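Local coordinates for SusD homolog (Bacteroides thetaiotaomicron VPI-5482, PDB 3IV0), which probably binds glycans at the outer membrane as a SusD-family lipoprotein, although its own substrate is not known, at residues Phe136-Arg140 with His211-Trp215; Ile128-Ser132 with Asp172-Leu176. One frame throughout, in Å; residues are numbered along the deposited sequence.

Interaction 1. Residues Phe136-Arg140 with His211-Trp215; sequences FFIVR and HINLW
One face of the Trp-215 indole receives two groups from helix 117-142: the edge of the Phe-136 ring over its five-membered ring and the aliphatic chain of Arg-140 over its six-membered ring. The planes of Phe-136 and Trp-215 stand at 90° with centroids 5.0 Å apart, an edge-to-face stack in which Phe-136 CE1 comes within 3.6 Å of Trp-215 CD1. Arg-140 CG sits over the face, 3.7 Å from the centroid of the six-membered ring, which meets the definition of a CH-pi contact. The same methylene also lies above one face of Phe-136, toward the rim, while His-211 O occupies the indole plane at its edge. Phe-136 carries its ring across the gap because CG is anti to the backbone N (chi1 178°). There CZ meets His-211 CB at 3.6 Å, joining Phe-136, His-211 and Trp-215 into an aromatic cluster, and CD1 packs on Ile-212 CG1 at 3.8 Å. Arg-140 bends at chi3, and its NH2 ends 3.4 Å above the plane of Phe-137, offset from the ring centre. With an alanine in place of Trp-215, the edge of Phe-136 and the methylenes of Arg-140 would probably lose the flat surface they share, freeing the arginine chain to shift. The local axes run 28° apart in the same general direction, 11.6 Å at closest approach, so large side chains must span the interval. Helix 429-436 packs on Trp-215, its Tyr-431 making a cation-pi contact with Arg-140, while Leu-166 of helix 162-167 touches both Phe-136 and Ile-212.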
# COMPACT_ATOMS: atom_id res chain seq x y z
N PHE A 136 -6.48 -3.11 8.24
CA PHE A 136 -6.31 -3.65 6.89
C PHE A 136 -4.89 -4.06 6.63
O PHE A 136 -4.66 -5.16 6.12
CB PHE A 136 -6.77 -2.65 5.86
CG PHE A 136 -6.59 -3.11 4.43
CD1 PHE A 136 -7.25 -4.24 3.97
CD2 PHE A 136 -5.82 -2.39 3.55
CE1 PHE A 136 -7.13 -4.63 2.64
CE2 PHE A 136 -5.68 -2.81 2.20
CZ PHE A 136 -6.34 -3.94 1.78
N PHE A 137 -3.93 -3.22 6.99
CA PHE A 137 -2.53 -3.57 6.74
C PHE A 137 -2.11 -4.81 7.49
O PHE A 137 -1.33 -5.65 6.98
CB PHE A 137 -1.62 -2.38 7.11
CG PHE A 137 -1.32 -1.47 5.94
CD1 PHE A 137 -2.31 -1.01 5.11
CD2 PHE A 137 -0.02 -1.08 5.70
CE1 PHE A 137 -2.00 -0.19 4.04
CE2 PHE A 137 0.30 -0.27 4.63
CZ PHE A 137 -0.71 0.18 3.81
N ILE A 138 -2.56 -4.99 8.73
CA ILE A 138 -2.16 -6.17 9.47
C ILE A 138 -2.92 -7.43 9.03
O ILE A 138 -2.38 -8.53 9.11
CB ILE A 138 -2.16 -5.99 11.00
CG1 ILE A 138 -3.52 -5.62 11.59
CG2 ILE A 138 -1.08 -4.99 11.39
CD1 ILE A 138 -3.56 -5.63 13.14
N VAL A 139 -4.15 -7.30 8.57
CA VAL A 139 -4.84 -8.45 7.99
C VAL A 139 -4.09 -8.91 6.75
O VAL A 139 -3.85 -10.13 6.53
CB VAL A 139 -6.30 -8.13 7.64
CG1 VAL A 139 -6.87 -9.21 6.71
CG2 VAL A 139 -7.13 -8.05 8.95
N ARG A 140 -3.72 -7.98 5.87
CA ARG A 140 -3.01 -8.37 4.66
C ARG A 140 -1.72 -9.09 4.98
O ARG A 140 -1.28 -9.98 4.21
CB ARG A 140 -2.68 -7.18 3.77
CG ARG A 140 -3.81 -6.45 3.13
CD ARG A 140 -3.31 -5.58 2.01
NE ARG A 140 -2.31 -4.62 2.47
CZ ARG A 140 -1.81 -3.66 1.69
NH1 ARG A 140 -2.29 -3.44 0.47
NH2 ARG A 140 -0.85 -2.88 2.15
N HIS A 211 -10.16 -1.47 -1.60
CA HIS A 211 -9.21 -2.52 -1.29
C HIS A 211 -9.80 -3.56 -0.34
O HIS A 211 -9.63 -4.76 -0.55
CB HIS A 211 -7.98 -1.90 -0.66
CG HIS A 211 -6.93 -1.57 -1.64
ND1 HIS A 211 -6.89 -0.41 -2.38
CD2 HIS A 211 -5.86 -2.31 -2.00
CE1 HIS A 211 -5.83 -0.45 -3.17
NE2 HIS A 211 -5.19 -1.59 -2.96
N ILE A 212 -10.53 -3.12 0.67
CA ILE A 212 -11.09 -4.06 1.64
C ILE A 212 -12.11 -4.96 0.95
O ILE A 212 -12.08 -6.20 1.12
CB ILE A 212 -11.71 -3.32 2.84
CG1 ILE A 212 -10.65 -2.66 3.70
CG2 ILE A 212 -12.54 -4.30 3.70
CD1 ILE A 212 -11.23 -1.68 4.72
N ASN A 213 -12.99 -4.39 0.14
CA ASN A 213 -13.94 -5.21 -0.63
C ASN A 213 -13.22 -6.24 -1.50
O ASN A 213 -13.66 -7.38 -1.60
CB ASN A 213 -14.80 -4.32 -1.50
CG ASN A 213 -16.02 -3.80 -0.77
OD1 ASN A 213 -16.95 -4.57 -0.47
ND2 ASN A 213 -16.04 -2.51 -0.47
N LEU A 214 -12.13 -5.86 -2.15
CA LEU A 214 -11.44 -6.77 -3.06
C LEU A 214 -10.70 -7.88 -2.31
O LEU A 214 -10.57 -9.00 -2.82
CB LEU A 214 -10.53 -6.00 -4.01
CG LEU A 214 -11.34 -5.14 -5.01
CD1 LEU A 214 -10.42 -4.15 -5.70
CD2 LEU A 214 -12.03 -6.03 -6.05
N TRP A 215 -10.30 -7.64 -1.07
CA TRP A 215 -9.77 -8.70 -0.22
C TRP A 215 -10.90 -9.63 0.19
O TRP A 215 -10.72 -10.85 0.24
CB TRP A 215 -8.96 -8.15 1.00
CG TRP A 215 -7.59 -7.88 0.61
CD1 TRP A 215 -7.14 -6.88 -0.19
CD2 TRP A 215 -6.44 -8.66 0.96
NE1 TRP A 215 -5.79 -7.00 -0.40
CE2 TRP A 215 -5.33 -8.08 0.32
CE3 TRP A 215 -6.24 -9.79 1.76
CZ2 TRP A 215 -4.04 -8.63 0.44
CZ3 TRP A 215 -4.98 -10.31 1.89
CH2 TRP A 215 -3.90 -9.74 1.24

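Interaction 2. Residues Ile128-Ser132 with Asp172-Leu176; sequences IFMRS and DLQPL. With EDO (1,2-ethanediol), chain E.
Asp-172 OD2 draws two donors from the side of helix 117-142: a water at 2.9 Å and, less well placed, the guanidinium of Arg-131. The direct link, Arg-131 NH2 to Asp-172 OD2, is 3.3 Å long with an N-H...O angle of only 131°, a salt bridge whose hydrogen bond is weak. Much of the polar coupling therefore runs through the water, which accepts from Arg-131 NE in the plane of the guanidinium and donates to Ser-132 OG at 2.8 Å as well as to the aspartate. Arg-131 bends at chi3 (68°), which brings its end nearer to Asp-172, and its NH1 bonds to Asn-103 OD1 of helix 93-108, the strongest polar partner of the side chain. Ser-132 OG in turn donates to Ile-128 O at 2.9 Å; the backbone N of Ser-132 reaches that carbonyl from the opposite face of its plane, so two donors satisfy one oxygen.

The remaining contacts are van der Waals packing: Ile-128 CG2 lies 3.6 Å from Asp-172 O and 4.0 Å from Leu-176 CD1, while Leu-173 CG approaches Ser-132 OG at 3.7 Å and Leu-173 CD2 lies 4.3 Å from Phe-129 CD1. Gln-174, which takes no part in the contact, holds an ethanediol, probably from the crystallisation liquor, through OE1 and NE2. The arrangement docks residues 172-176, which lead into short helix 174-178, against a long helix; a serine hydroxyl returning to the carbonyl four residues earlier is a common helical feature, here set within the predominantly helical, TPR-related framework of the SusD family.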
# COMPACT_ATOMS: atom_id res chain seq x y z
N ILE A 128 -10.95 7.02 12.73
CA ILE A 128 -11.61 5.81 12.22
C ILE A 128 -10.92 5.34 10.95
O ILE A 128 -10.67 4.13 10.79
CB ILE A 128 -13.07 6.08 11.95
CG1 ILE A 128 -13.80 6.27 13.28
CG2 ILE A 128 -13.71 4.90 11.16
CD1 ILE A 128 -15.15 7.02 13.15
N PHE A 129 -10.57 6.25 10.05
CA PHE A 129 -9.84 5.88 8.86
C PHE A 129 -8.51 5.20 9.20
O PHE A 129 -8.18 4.13 8.66
CB PHE A 129 -9.61 7.07 7.94
CG PHE A 129 -8.71 6.75 6.77
CD1 PHE A 129 -9.21 6.04 5.68
CD2 PHE A 129 -7.37 7.07 6.79
CE1 PHE A 129 -8.38 5.70 4.63
CE2 PHE A 129 -6.53 6.71 5.73
CZ PHE A 129 -7.06 6.04 4.64
N MSE A 130 -7.73 5.78 10.09
CA MSE A 130 -6.44 5.27 10.39
C MSE A 130 -6.51 3.98 11.13
O MSE A 130 -5.65 3.11 10.93
CB MSE A 130 -5.62 6.33 11.16
CG MSE A 130 -5.22 7.48 10.24
SE MSE A 130 -4.27 7.05 8.63
CE MSE A 130 -2.74 6.38 9.40
N ARG A 131 -7.50 3.81 11.97
CA ARG A 131 -7.70 2.51 12.62
C ARG A 131 -7.99 1.43 11.61
O ARG A 131 -7.42 0.34 11.68
CB ARG A 131 -8.80 2.60 13.67
CG ARG A 131 -9.01 1.29 14.43
CD ARG A 131 -10.02 1.42 15.55
NE ARG A 131 -11.33 1.64 14.98
CZ ARG A 131 -12.42 2.03 15.65
NH1 ARG A 131 -12.35 2.25 16.94
NH2 ARG A 131 -13.57 2.20 15.02
N SER A 132 -8.91 1.73 10.69
CA SER A 132 -9.26 0.81 9.61
C SER A 132 -8.09 0.51 8.71
O SER A 132 -7.89 -0.66 8.31
CB SER A 132 -10.42 1.32 8.78
OG SER A 132 -11.54 1.57 9.64
N ASP A 172 -17.33 0.50 9.58
CA ASP A 172 -16.90 1.72 10.25
C ASP A 172 -16.66 2.86 9.25
O ASP A 172 -16.84 4.04 9.56
CB ASP A 172 -15.61 1.51 11.03
CG ASP A 172 -15.76 0.62 12.26
OD1 ASP A 172 -16.87 0.46 12.74
OD2 ASP A 172 -14.69 0.14 12.75
N LEU A 173 -16.19 2.51 8.06
CA LEU A 173 -15.86 3.49 7.03
C LEU A 173 -17.05 4.04 6.23
O LEU A 173 -17.10 5.22 5.90
CB LEU A 173 -14.84 2.92 6.05
CG LEU A 173 -13.48 2.57 6.66
CD1 LEU A 173 -12.65 1.59 5.74
CD2 LEU A 173 -12.72 3.83 6.91
N GLN A 174 -18.03 3.18 5.94
CA GLN A 174 -19.19 3.60 5.16
C GLN A 174 -19.86 4.91 5.64
O GLN A 174 -20.14 5.78 4.82
CB GLN A 174 -20.21 2.46 5.04
CG GLN A 174 -21.37 2.74 4.11
CD GLN A 174 -20.98 2.74 2.70
OE1 GLN A 174 -20.50 1.74 2.17
NE2 GLN A 174 -21.20 3.86 2.03
N PRO A 175 -20.12 5.04 6.96
CA PRO A 175 -20.74 6.28 7.44
C PRO A 175 -19.92 7.54 7.17
O PRO A 175 -20.48 8.61 7.04
CB PRO A 175 -20.85 6.04 8.93
CG PRO A 175 -20.89 4.59 9.09
CD PRO A 175 -19.95 4.07 8.05
N LEU A 176 -18.61 7.40 7.05
CA LEU A 176 -17.79 8.56 6.73
C LEU A 176 -18.16 9.14 5.37
O LEU A 176 -18.00 10.34 5.14
CB LEU A 176 -16.30 8.22 6.80
CG LEU A 176 -15.75 7.58 8.09
CD1 LEU A 176 -14.23 7.40 8.02
CD2 LEU A 176 -16.15 8.37 9.36
C1 EDO E . -20.65 2.63 -1.67
O1 EDO E . -20.72 3.45 -0.50
C2 EDO E . -20.43 1.17 -1.28
O2 EDO E . -19.59 1.14 -0.14
O HOH W 1 -11.85 0.60 12.24

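Overall arrangement
Interactions 1 and 2 share helix 117-142, with 128-132 on the N-terminal side of 136-140, and their centres lie about 13 Å apart. Along the chain the order is 128-132, 136-140, 172-176, 211-215, so the two pairings cross: the long helix is met first by the segment around helix 174-178 and then by helix 202-219, the next helix after 174-178. They also touch directly, Ile-212 CD1 meeting Leu-173 CD1 at 3.7 Å, which makes the packing continuous. Interaction 1 is buried, about 10 Å from the chain centre, whereas interaction 2 is partly buried at about 17 Å. Together they tie successive helical elements of the N-terminal part of this SusD homolog to one long helix.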